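Local coordinates for protein toxin coregulated pilin (Vibrio cholerae, PDB 3HRV) that forms the major subunit of the toxin-coregulated pilus, a type IV pilus essential for bacterial aggregation and colonization of the host small intestine, at residues A[31-36]-A[84-89]; A[77-82]-A[103-108]; A[112-117]-A[177-182]; A[125-130]-A[185-190]; A[146-151]-A[164-169]. All blocks are in the same frame, centred on the assembly; numbering follows the deposited sequence.

Contact 1: residues A[31-36]-A[84-89]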
# COMPACT_ATOMS: atom_id res chain seq x y z
N GLN A 31 4.51 -2.28 -11.77
CA GLN A 31 4.06 -1.35 -12.80
C GLN A 31 2.70 -0.77 -12.43
O GLN A 31 2.48 0.44 -12.57
CB GLN A 31 3.96 -2.06 -14.15
CG GLN A 31 5.28 -2.60 -14.67
CD GLN A 31 5.10 -3.47 -15.90
OE1 GLN A 31 3.98 -3.65 -16.38
NE2 GLN A 31 6.19 -4.01 -16.41
N ASN A 32 1.80 -1.62 -11.96
CA ASN A 32 0.47 -1.18 -11.59
C ASN A 32 0.48 -0.21 -10.42
O ASN A 32 -0.19 0.82 -10.45
CB ASN A 32 -0.42 -2.38 -11.26
CG ASN A 32 -0.76 -3.21 -12.49
OD1 ASN A 32 -0.32 -2.91 -13.60
ND2 ASN A 32 -1.54 -4.26 -12.29
N LEU A 33 1.23 -0.55 -9.38
CA LEU A 33 1.32 0.32 -8.21
C LEU A 33 1.85 1.69 -8.60
O LEU A 33 1.38 2.71 -8.11
CB LEU A 33 2.21 -0.31 -7.14
CG LEU A 33 1.55 -1.43 -6.34
CD1 LEU A 33 2.61 -2.23 -5.59
CD2 LEU A 33 0.54 -0.84 -5.37
N ASN A 34 2.82 1.71 -9.51
CA ASN A 34 3.40 2.97 -9.96
C ASN A 34 2.36 3.80 -10.71
O ASN A 34 2.16 4.98 -10.42
CB ASN A 34 4.60 2.73 -10.86
CG ASN A 34 5.63 3.84 -10.78
OD1 ASN A 34 5.57 4.68 -9.88
ND2 ASN A 34 6.57 3.85 -11.71
N SER A 35 1.69 3.17 -11.67
CA SER A 35 0.68 3.84 -12.47
C SER A 35 -0.45 4.41 -11.61
O SER A 35 -0.89 5.54 -11.80
CB SER A 35 0.09 2.87 -13.50
OG SER A 35 1.07 2.46 -14.43
N VAL A 36 -0.90 3.61 -10.65
CA VAL A 36 -1.99 4.03 -9.77
C VAL A 36 -1.59 5.16 -8.82
O VAL A 36 -2.33 6.13 -8.67
CB VAL A 36 -2.53 2.82 -8.96
CG1 VAL A 36 -3.54 3.29 -7.92
CG2 VAL A 36 -3.18 1.82 -9.91
N THR A 84 -8.43 -9.27 -9.00
CA THR A 84 -9.44 -8.25 -8.73
C THR A 84 -8.72 -6.92 -8.53
O THR A 84 -7.50 -6.87 -8.46
CB THR A 84 -10.27 -8.58 -7.48
OG1 THR A 84 -9.41 -8.96 -6.41
CG2 THR A 84 -11.26 -9.70 -7.77
N ALA A 85 -9.49 -5.84 -8.44
CA ALA A 85 -8.92 -4.52 -8.28
C ALA A 85 -8.22 -4.32 -6.94
O ALA A 85 -8.66 -4.84 -5.92
CB ALA A 85 -10.01 -3.47 -8.45
N MET A 86 -7.12 -3.59 -6.97
CA MET A 86 -6.43 -3.28 -5.73
C MET A 86 -7.35 -2.22 -5.14
O MET A 86 -8.20 -1.63 -5.86
CB MET A 86 -5.05 -2.67 -6.00
CG MET A 86 -4.09 -3.59 -6.73
SD MET A 86 -2.47 -2.84 -6.98
CE MET A 86 -2.79 -1.77 -8.39
N GLY A 87 -7.34 -2.07 -3.83
CA GLY A 87 -8.19 -1.05 -3.24
C GLY A 87 -7.38 0.21 -3.03
O GLY A 87 -6.15 0.14 -2.91
N ILE A 88 -8.04 1.35 -3.02
CA ILE A 88 -7.36 2.61 -2.77
C ILE A 88 -8.11 3.30 -1.64
O ILE A 88 -9.27 3.68 -1.80
CB ILE A 88 -7.35 3.53 -4.01
CG1 ILE A 88 -6.68 2.81 -5.18
CG2 ILE A 88 -6.58 4.82 -3.69
CD1 ILE A 88 -6.72 3.60 -6.48
N PHE A 89 -7.44 3.43 -0.50
CA PHE A 89 -8.03 4.06 0.68
C PHE A 89 -7.45 5.44 0.91
O PHE A 89 -6.24 5.64 0.80
CB PHE A 89 -7.74 3.26 1.95
CG PHE A 89 -8.61 2.05 2.14
CD1 PHE A 89 -8.24 0.81 1.63
CD2 PHE A 89 -9.79 2.15 2.88
CE1 PHE A 89 -9.03 -0.31 1.86
CE2 PHE A 89 -10.59 1.04 3.10
CZ PHE A 89 -10.21 -0.20 2.60
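Asn32 offers only the aliphatic root of its side chain to segment 84-89: its CB lies 3.8 Å from Met86 CE, while its amide nitrogen turns away to hydrogen-bond the carbonyl of Lys78. Next along the helix, Leu33 sends CD2 to the sulfur of the same methionine, 4.0 Å from Met86 SD, the two side chains crossing at a slant. Val36, one turn on from Asn32, closes the contact with both of its branches. Its CG2 touches Met86 CE at 3.9 Å, so the methionine methyl rests against side chains from successive turns; the chain of Met86 runs straight out through CG and SD and then bends at its last torsion (chi3 -79°) to bring CE there. The other branch of Val36, CG1, is anti to the backbone N (chi1 173°) and meets Ile88 CD1 tip to tip at 3.5 Å. All five residues are buried, and the attraction is apolar throughout. In the manner of type IV pilins, helix 24-44 thus lies against the antiparallel sheet. Leu33 and Val36 also reach Ile103 of strand 100-108, Glu76 of helix 74-77 flanks Asn32, and Ile88 continues onto Leu62 and Leu66 of helix 56-68.

Contact 2: residues A[77-82]-A[103-108]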
# COMPACT_ATOMS: atom_id res chain seq x y z
N ALA A 77 -5.04 -1.38 -12.78
CA ALA A 77 -5.72 -1.27 -11.48
C ALA A 77 -5.83 -2.62 -10.80
O ALA A 77 -6.20 -2.72 -9.62
CB ALA A 77 -7.10 -0.66 -11.67
N LYS A 78 -5.51 -3.68 -11.53
CA LYS A 78 -5.61 -5.03 -11.01
C LYS A 78 -4.51 -5.49 -10.08
O LYS A 78 -3.34 -5.12 -10.21
CB LYS A 78 -5.72 -6.02 -12.17
CG LYS A 78 -6.99 -5.90 -12.98
CD LYS A 78 -7.75 -7.22 -13.02
CE LYS A 78 -8.73 -7.25 -14.18
NZ LYS A 78 -8.15 -7.90 -15.39
N ASN A 79 -4.91 -6.32 -9.12
CA ASN A 79 -4.00 -6.94 -8.18
C ASN A 79 -3.64 -8.21 -8.95
O ASN A 79 -4.49 -9.08 -9.12
CB ASN A 79 -4.74 -7.28 -6.89
CG ASN A 79 -3.88 -8.06 -5.91
OD1 ASN A 79 -2.97 -8.80 -6.31
ND2 ASN A 79 -4.17 -7.92 -4.63
N PRO A 80 -2.31 -8.46 -9.20
CA PRO A 80 -2.05 -9.51 -10.18
C PRO A 80 -2.14 -10.94 -9.64
O PRO A 80 -2.33 -11.88 -10.40
CB PRO A 80 -0.63 -9.19 -10.66
CG PRO A 80 -0.53 -7.71 -10.45
CD PRO A 80 -1.17 -7.54 -9.10
N PHE A 81 -2.15 -10.75 -8.11
CA PHE A 81 -2.23 -11.96 -7.29
C PHE A 81 -3.69 -12.49 -7.05
O PHE A 81 -3.87 -13.62 -6.58
CB PHE A 81 -1.46 -11.74 -5.99
CG PHE A 81 -0.09 -11.16 -6.18
CD1 PHE A 81 0.11 -9.79 -6.07
CD2 PHE A 81 0.98 -11.97 -6.52
CE1 PHE A 81 1.37 -9.23 -6.29
CE2 PHE A 81 2.25 -11.43 -6.74
CZ PHE A 81 2.44 -10.05 -6.63
N THR A 82 -4.64 -11.60 -7.24
CA THR A 82 -6.02 -11.99 -6.97
C THR A 82 -6.89 -11.87 -8.22
O THR A 82 -7.93 -12.51 -8.31
CB THR A 82 -6.66 -11.10 -5.89
OG1 THR A 82 -6.76 -9.76 -6.37
CG2 THR A 82 -5.82 -11.13 -4.61
N ILE A 103 -2.63 2.27 -1.42
CA ILE A 103 -3.07 1.27 -2.38
C ILE A 103 -2.89 -0.06 -1.67
O ILE A 103 -1.79 -0.39 -1.21
CB ILE A 103 -2.21 1.30 -3.65
CG1 ILE A 103 -2.20 2.71 -4.23
CG2 ILE A 103 -2.77 0.31 -4.68
CD1 ILE A 103 -1.18 2.93 -5.31
N THR A 104 -3.97 -0.83 -1.57
CA THR A 104 -3.91 -2.10 -0.89
C THR A 104 -3.80 -3.30 -1.83
O THR A 104 -4.59 -3.44 -2.77
CB THR A 104 -5.12 -2.29 0.05
OG1 THR A 104 -6.34 -2.17 -0.70
CG2 THR A 104 -5.11 -1.22 1.14
N VAL A 105 -2.81 -4.14 -1.56
CA VAL A 105 -2.56 -5.34 -2.35
C VAL A 105 -2.72 -6.51 -1.39
O VAL A 105 -1.82 -6.78 -0.58
CB VAL A 105 -1.12 -5.34 -2.92
CG1 VAL A 105 -0.93 -6.51 -3.87
CG2 VAL A 105 -0.85 -4.02 -3.64
N GLY A 106 -3.85 -7.19 -1.49
CA GLY A 106 -4.13 -8.31 -0.61
C GLY A 106 -4.00 -9.68 -1.25
O GLY A 106 -3.59 -9.81 -2.40
N GLY A 107 -4.36 -10.71 -0.49
CA GLY A 107 -4.29 -12.08 -0.98
C GLY A 107 -2.86 -12.57 -1.17
O GLY A 107 -2.62 -13.52 -1.91
N LEU A 108 -1.92 -11.94 -0.47
CA LEU A 108 -0.51 -12.30 -0.59
C LEU A 108 -0.04 -13.40 0.35
O LEU A 108 -0.36 -13.39 1.54
CB LEU A 108 0.35 -11.06 -0.35
CG LEU A 108 0.09 -9.83 -1.21
CD1 LEU A 108 0.87 -8.65 -0.67
CD2 LEU A 108 0.48 -10.11 -2.65
O HOH W 1 -5.71 -5.85 -3.33
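An Asx turn beginning at Asn79 docks the connection between the N-terminal helix and the sheet, the αβ-loop of type IV pilins, onto strand 100-108 through Gly106. Both ends of the Asn79 amide are engaged. OD1 accepts the backbone N of Phe81 at 2.8 Å, which pins the turn, while ND2 donates to Gly106 O at 3.0 Å, its N-H pointing there at 150° and arriving tilted from the carbonyl plane. Asn79 ND2 also donates a hydrogen bond to a water 2.9 Å away, which accepts a second from Gly106 N and donates to Thr104 O, tying the polar backbone of this strand to the loop. With CG anti to the backbone N (chi1 174°), the amide passes over Val105, whose CG1 is 3.6 Å from Asn79 ND2. The aromatic ring of Phe81 receives Leu108 CD2 over one face, offset toward the rim, in a CH-pi contact 3.9 Å from the centroid. Val105 CG1 approaches this ring obliquely, and the methyl of Thr82 sits 3.4 Å from Gly106 O, CG2 being the touching atom. Gly107, at positive phi, and Leu108 together oppose Phe185, the geometry of a G1 beta bulge, here placed where the strand turns a corner.

Contact 3: residues A[112-117]-A[177-182]. With SO4 (sulfate ion), chain E.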
# COMPACT_ATOMS: atom_id res chain seq x y z
N GLN A 112 5.12 -13.78 -1.21
CA GLN A 112 4.76 -12.68 -2.10
C GLN A 112 4.84 -11.35 -1.36
O GLN A 112 5.24 -10.34 -1.93
CB GLN A 112 3.36 -12.91 -2.66
CG GLN A 112 3.27 -14.17 -3.52
CD GLN A 112 1.86 -14.47 -3.97
OE1 GLN A 112 0.91 -14.32 -3.21
NE2 GLN A 112 1.72 -14.91 -5.22
N CYS A 113 4.46 -11.37 -0.09
CA CYS A 113 4.49 -10.16 0.72
C CYS A 113 5.93 -9.67 0.87
O CYS A 113 6.21 -8.49 0.67
CB CYS A 113 3.88 -10.48 2.09
SG CYS A 113 3.79 -9.15 3.32
N LYS A 114 6.85 -10.57 1.21
CA LYS A 114 8.25 -10.18 1.37
C LYS A 114 8.83 -9.64 0.07
O LYS A 114 9.48 -8.60 0.05
CB LYS A 114 9.10 -11.37 1.83
CG LYS A 114 8.80 -11.89 3.22
CD LYS A 114 9.80 -12.97 3.61
CE LYS A 114 9.51 -13.56 4.98
NZ LYS A 114 10.58 -14.50 5.41
N THR A 115 8.58 -10.36 -1.01
CA THR A 115 9.09 -9.97 -2.31
C THR A 115 8.51 -8.66 -2.82
O THR A 115 9.23 -7.81 -3.32
CB THR A 115 8.83 -11.08 -3.33
OG1 THR A 115 9.48 -12.28 -2.90
CG2 THR A 115 9.35 -10.69 -4.71
N LEU A 116 7.20 -8.50 -2.67
CA LEU A 116 6.54 -7.29 -3.14
C LEU A 116 7.00 -6.06 -2.36
O LEU A 116 7.35 -5.03 -2.94
CB LEU A 116 5.02 -7.43 -3.03
CG LEU A 116 4.24 -6.22 -3.55
CD1 LEU A 116 4.50 -6.05 -5.04
CD2 LEU A 116 2.76 -6.42 -3.29
N VAL A 117 7.01 -6.16 -1.03
CA VAL A 117 7.43 -5.04 -0.21
C VAL A 117 8.84 -4.57 -0.55
O VAL A 117 9.10 -3.37 -0.65
CB VAL A 117 7.37 -5.41 1.29
CG1 VAL A 117 8.03 -4.31 2.13
CG2 VAL A 117 5.93 -5.59 1.72
N LYS A 177 11.91 -10.80 9.92
CA LYS A 177 10.59 -10.56 10.50
C LYS A 177 9.56 -10.02 9.51
O LYS A 177 8.37 -10.03 9.79
CB LYS A 177 10.69 -9.61 11.69
CG LYS A 177 11.47 -10.17 12.87
CD LYS A 177 10.69 -11.27 13.57
CE LYS A 177 9.49 -10.72 14.30
NZ LYS A 177 9.89 -9.70 15.31
N LEU A 178 10.02 -9.55 8.35
CA LEU A 178 9.12 -8.99 7.35
C LEU A 178 7.96 -9.93 7.02
O LEU A 178 8.16 -11.09 6.66
CB LEU A 178 9.89 -8.67 6.07
CG LEU A 178 9.09 -8.07 4.91
CD1 LEU A 178 8.40 -6.78 5.35
CD2 LEU A 178 10.02 -7.82 3.74
N CYS A 179 6.75 -9.40 7.13
CA CYS A 179 5.53 -10.15 6.85
C CYS A 179 5.36 -11.39 7.71
O CYS A 179 4.77 -12.38 7.28
CB CYS A 179 5.49 -10.55 5.38
SG CYS A 179 5.62 -9.18 4.19
N THR A 180 5.86 -11.34 8.94
CA THR A 180 5.73 -12.49 9.83
C THR A 180 4.26 -12.68 10.19
O THR A 180 3.50 -11.71 10.27
CB THR A 180 6.53 -12.29 11.14
OG1 THR A 180 6.32 -13.42 12.00
CG2 THR A 180 6.08 -11.02 11.87
N GLY A 181 3.86 -13.93 10.38
CA GLY A 181 2.48 -14.18 10.74
C GLY A 181 1.71 -15.18 9.91
O GLY A 181 2.26 -16.17 9.42
N THR A 182 0.42 -14.90 9.76
CA THR A 182 -0.50 -15.77 9.03
C THR A 182 -0.99 -15.13 7.73
O THR A 182 -1.43 -13.99 7.73
CB THR A 182 -1.73 -16.08 9.90
OG1 THR A 182 -1.30 -16.59 11.17
CG2 THR A 182 -2.62 -17.10 9.21
S SO4 E . 4.14 -14.98 -7.97
O1 SO4 E . 4.10 -15.46 -6.65
O2 SO4 E . 4.86 -13.77 -7.99
O3 SO4 E . 2.82 -14.71 -8.50
O4 SO4 E . 4.80 -15.98 -8.69
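Cys113 and Cys179 form the tight heart of this contact, a disulfide with SG-SG 2.0 Å and a left-handed twist (chi3 -80°). Cys113 extends its sulfur anti to the backbone N (chi1 180°), toward the turn, whereas Cys179 keeps SG beside its own N. A type II beta turn from Lys177 to Thr180 carries the latter cysteine at positive phi. Beside the bridge, buried apolar groups meet: Val117 CG1 and Leu178 CD1 touch tip to tip at 4.1 Å, and Leu178 CD2 rests on the helix backbone, 3.8 Å from Lys114 CA.

The partly exposed side is formed by Lys114, whose extended chain runs past Leu178 O, with CE 3.3 Å from that oxygen; of its side chain, the methylenes do the touching. Gln112 points away from the turn altogether and instead donates from NE2 to sulfate O1 at 2.8 Å, nearly straight at 169°. Ser23, Asn25 and His20 also bind this ion, which probably came from the crystallisation liquor.

In type IV pilins such a disulfide delimits the D-region, and here it ties helix 110-120 to the chain leading into strand 185-191. Cys113 packs on Phe185 and Val187 of that strand, Ile157 of strand 155-158 adjoins Val117 and Leu178, and Met26 of helix 24-44 packs against Gln112 and Leu116.

Contact 4: residues A[125-130]-A[185-190]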
# COMPACT_ATOMS: atom_id res chain seq x y z
N PRO A 125 6.49 6.17 0.60
CA PRO A 125 7.00 6.60 1.90
C PRO A 125 6.24 5.81 3.15
O PRO A 125 6.72 5.76 4.28
CB PRO A 125 7.06 8.13 1.75
CG PRO A 125 5.97 8.42 0.78
CD PRO A 125 6.12 7.32 -0.24
N PHE A 126 5.15 5.30 2.82
CA PHE A 126 4.36 4.63 3.85
C PHE A 126 4.06 3.18 3.47
O PHE A 126 3.63 2.90 2.35
CB PHE A 126 3.04 5.40 4.03
CG PHE A 126 2.15 4.85 5.11
CD1 PHE A 126 2.27 5.29 6.42
CD2 PHE A 126 1.16 3.92 4.80
CE1 PHE A 126 1.41 4.81 7.42
CE2 PHE A 126 0.29 3.44 5.79
CZ PHE A 126 0.42 3.89 7.10
N ILE A 127 4.31 2.25 4.39
CA ILE A 127 4.05 0.84 4.16
C ILE A 127 3.46 0.22 5.42
O ILE A 127 4.04 0.33 6.50
CB ILE A 127 5.33 0.06 3.80
CG1 ILE A 127 5.98 0.67 2.56
CG2 ILE A 127 4.99 -1.41 3.55
CD1 ILE A 127 7.29 0.01 2.16
N ASN A 128 2.31 -0.42 5.27
CA ASN A 128 1.62 -1.05 6.40
C ASN A 128 1.27 -2.49 6.01
O ASN A 128 0.50 -2.71 5.07
CB ASN A 128 0.34 -0.27 6.72
CG ASN A 128 -0.31 -0.72 8.02
OD1 ASN A 128 -0.19 -1.88 8.42
ND2 ASN A 128 -1.03 0.19 8.67
N VAL A 129 1.85 -3.45 6.72
CA VAL A 129 1.61 -4.87 6.44
C VAL A 129 0.60 -5.43 7.44
O VAL A 129 0.83 -5.39 8.64
CB VAL A 129 2.92 -5.68 6.55
CG1 VAL A 129 2.65 -7.15 6.25
CG2 VAL A 129 3.95 -5.13 5.58
N LYS A 130 -0.50 -5.96 6.93
CA LYS A 130 -1.56 -6.48 7.78
C LYS A 130 -1.97 -7.90 7.44
O LYS A 130 -1.83 -8.35 6.31
CB LYS A 130 -2.78 -5.56 7.66
CG LYS A 130 -3.97 -5.92 8.51
CD LYS A 130 -5.14 -4.99 8.23
CE LYS A 130 -6.32 -5.30 9.12
NZ LYS A 130 -5.98 -5.13 10.56
N PHE A 185 -1.76 -11.90 3.44
CA PHE A 185 -1.37 -10.59 3.89
C PHE A 185 -1.86 -9.54 2.91
O PHE A 185 -2.02 -9.81 1.72
CB PHE A 185 0.15 -10.46 3.99
CG PHE A 185 0.78 -11.41 4.96
CD1 PHE A 185 1.09 -12.71 4.57
CD2 PHE A 185 1.04 -11.02 6.26
CE1 PHE A 185 1.66 -13.61 5.47
CE2 PHE A 185 1.61 -11.90 7.17
CZ PHE A 185 1.92 -13.20 6.77
N THR A 186 -2.10 -8.34 3.43
CA THR A 186 -2.50 -7.22 2.60
C THR A 186 -1.50 -6.14 2.94
O THR A 186 -1.29 -5.83 4.11
CB THR A 186 -3.91 -6.70 2.93
OG1 THR A 186 -4.88 -7.72 2.69
CG2 THR A 186 -4.24 -5.50 2.04
N VAL A 187 -0.87 -5.58 1.92
CA VAL A 187 0.09 -4.52 2.15
C VAL A 187 -0.49 -3.22 1.62
O VAL A 187 -0.98 -3.15 0.50
CB VAL A 187 1.43 -4.80 1.44
CG1 VAL A 187 2.41 -3.67 1.73
CG2 VAL A 187 2.00 -6.13 1.91
N ALA A 188 -0.44 -2.19 2.46
CA ALA A 188 -0.94 -0.88 2.08
C ALA A 188 0.26 -0.00 1.76
O ALA A 188 1.10 0.25 2.62
CB ALA A 188 -1.74 -0.28 3.23
N PHE A 189 0.35 0.43 0.51
CA PHE A 189 1.44 1.29 0.07
C PHE A 189 0.86 2.70 -0.00
O PHE A 189 -0.02 2.98 -0.81
CB PHE A 189 1.94 0.85 -1.31
CG PHE A 189 2.56 -0.53 -1.30
CD1 PHE A 189 1.79 -1.65 -1.60
CD2 PHE A 189 3.90 -0.69 -0.98
CE1 PHE A 189 2.36 -2.93 -1.57
CE2 PHE A 189 4.48 -1.96 -0.95
CZ PHE A 189 3.70 -3.08 -1.24
N GLY A 190 1.35 3.57 0.87
CA GLY A 190 0.80 4.91 0.89
C GLY A 190 1.69 6.05 0.46
O GLY A 190 2.92 5.97 0.51
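The Phe126 ring presents its edge to Gly190, whose N lies in the ring plane, 4.0 Å from Phe126 CD2; CG anti to the backbone N (chi1 -178°) lays that edge along Gly190, which has no side chain to hold the ring off. Phe189, on the other face of the sheet, carries Val187 CG1 from its own strand over one ring face, offset toward the rim, and Ile127 CG1 comes to it obliquely. The Phe185 ring is met at a slant by Val129 CG1, 4.2 Å from Phe185 CD2. Between them Ile127 and Val187 lie side by side and point the same way, CG2 to CG1 at 3.9 Å. These rings and branches hang on an antiparallel strand pair whose hydrogen-bonded pairs are Phe126-Gly190, Asn128-Ala188 and Lys130-Thr186. The bond from Ala188 N to Asn128 O is 2.8 Å and almost straight (173°), while that from Phe126 N to Gly190 O stretches to 3.3 Å at the end of the pairing. Asn128 sends its amide away from Ala188 to Leu140 O. Strand 185-191 is central in the pilin sheet, flanked also by strand 100-108, and six backbone bonds plus apolar cover imply a firmly joined core in which the buried peptide groups answer one another.

Contact 5: residues A[146-151]-A[164-169]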
# COMPACT_ATOMS: atom_id res chain seq x y z
N SER A 146 1.93 7.79 12.51
CA SER A 146 2.11 6.38 12.83
C SER A 146 3.61 6.07 12.75
O SER A 146 4.20 6.14 11.67
CB SER A 146 1.34 5.48 11.86
OG SER A 146 -0.05 5.50 12.13
N VAL A 147 4.21 5.74 13.89
CA VAL A 147 5.63 5.44 13.94
C VAL A 147 5.93 4.02 13.48
O VAL A 147 5.38 3.05 14.01
CB VAL A 147 6.18 5.64 15.37
CG1 VAL A 147 7.66 5.28 15.41
CG2 VAL A 147 5.98 7.08 15.80
N ALA A 148 6.82 3.90 12.50
CA ALA A 148 7.19 2.61 11.96
C ALA A 148 8.15 1.83 12.85
O ALA A 148 9.00 2.42 13.52
CB ALA A 148 7.81 2.79 10.58
N ASP A 149 7.99 0.51 12.85
CA ASP A 149 8.86 -0.38 13.61
C ASP A 149 9.03 -1.64 12.77
O ASP A 149 8.39 -2.66 13.02
CB ASP A 149 8.24 -0.74 14.96
CG ASP A 149 9.24 -1.39 15.90
OD1 ASP A 149 10.29 -1.86 15.41
OD2 ASP A 149 8.97 -1.45 17.12
N ALA A 150 9.89 -1.54 11.76
CA ALA A 150 10.14 -2.66 10.86
C ALA A 150 10.67 -3.90 11.57
O ALA A 150 10.62 -5.00 11.03
CB ALA A 150 11.12 -2.22 9.77
N ALA A 151 11.18 -3.73 12.79
CA ALA A 151 11.70 -4.86 13.54
C ALA A 151 10.60 -5.87 13.84
O ALA A 151 10.87 -7.06 14.02
CB ALA A 151 12.34 -4.38 14.84
N SER A 164 10.48 6.98 13.55
CA SER A 164 10.14 5.68 12.98
C SER A 164 11.38 4.89 12.57
O SER A 164 12.35 5.45 12.05
CB SER A 164 9.24 5.78 11.75
OG SER A 164 7.92 6.13 12.12
N ALA A 165 11.34 3.59 12.81
CA ALA A 165 12.43 2.69 12.45
C ALA A 165 11.96 2.02 11.16
O ALA A 165 11.33 0.96 11.18
CB ALA A 165 12.65 1.65 13.54
N ASN A 166 12.28 2.65 10.03
CA ASN A 166 11.86 2.15 8.73
C ASN A 166 12.61 0.91 8.25
O ASN A 166 13.77 0.69 8.60
CB ASN A 166 11.97 3.25 7.68
CG ASN A 166 11.05 4.42 7.97
OD1 ASN A 166 9.93 4.23 8.44
ND2 ASN A 166 11.51 5.63 7.68
N LEU A 167 11.92 0.11 7.44
CA LEU A 167 12.48 -1.11 6.88
C LEU A 167 13.87 -0.86 6.32
O LEU A 167 14.06 -0.03 5.43
CB LEU A 167 11.56 -1.65 5.78
CG LEU A 167 12.03 -2.93 5.07
CD1 LEU A 167 12.11 -4.08 6.07
CD2 LEU A 167 11.06 -3.26 3.94
N ASN A 168 14.84 -1.60 6.85
CA ASN A 168 16.23 -1.49 6.42
C ASN A 168 16.74 -2.88 6.09
O ASN A 168 16.90 -3.71 6.98
CB ASN A 168 17.07 -0.86 7.53
CG ASN A 168 18.48 -0.53 7.08
OD1 ASN A 168 18.93 0.61 7.19
ND2 ASN A 168 19.19 -1.54 6.58
N LEU A 169 17.00 -3.13 4.81
CA LEU A 169 17.45 -4.45 4.38
C LEU A 169 18.83 -4.87 4.90
O LEU A 169 19.22 -6.03 4.74
CB LEU A 169 17.42 -4.53 2.86
CG LEU A 169 16.06 -4.20 2.22
CD1 LEU A 169 16.12 -4.45 0.72
CD2 LEU A 169 14.96 -5.05 2.86
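The methyl of Ala150 presses over the backbone of Leu167, CB to CA 3.4 Å, tighter than ordinary van der Waals contact, with Leu167 CB further off, 4.1 Å from Ala150 CB. Two residues earlier, Ala148 turns its CB toward the second segment as well and finds Ser164 CB at 3.5 Å and Asn166 OD1 at 3.3 Å. That oxygen is itself held by the backbone N of Ser159, which keeps the Asn166 amide beside the methyl. The two loops run in roughly the same direction and are joined by a single backbone bridge, Asp149 with Ala165. Ala165 N donates to Ala148 O at 2.7 Å, coming from well above the carbonyl plane, and Ala165 O accepts from Ala150 N at 2.9 Å, nearly along the C=O axis. Both loops belong to the D-region, the part of the pilin enclosed by its disulfide; they precede and follow strand 155-158, and each hydrogen-bonds to its backbone, Asp149 with Val156 and Leu167 with Ile157. Ser164 OG, beside its own backbone N (chi1 -73°), comes up to Ala148 N, but the modelled 2.5 Å is too short for its length to be trusted. The hydroxyl has a further partner in Ser159 OG, and Val147 CG1 leans against it at 3.4 Å from Ser164 OG.

How the contacts relate
Contacts 1, 2 and 4 all reach the central antiparallel sheet. Contacts 1 and 2 have centres about 7 Å apart and share the edge where strands 87-93 and 100-108 pair, Gly87 O lying 2.7 Å from Thr104 N; strand 100-108 then pairs with strand 185-191 of contact 4. Contact 3 packs its disulfide onto strands 126-131 and 185-191 of contact 4, Cys113 SG standing 3.7 Å from Val129 CG1, and Gln112 beside Phe81 links it to contact 2 near the bound sulfate. Contact 5 is nested in the chain between the cysteines and touches contact 3 through Val117 and Leu167, yet its centre is about 23 Å from that of contact 1, across the domain.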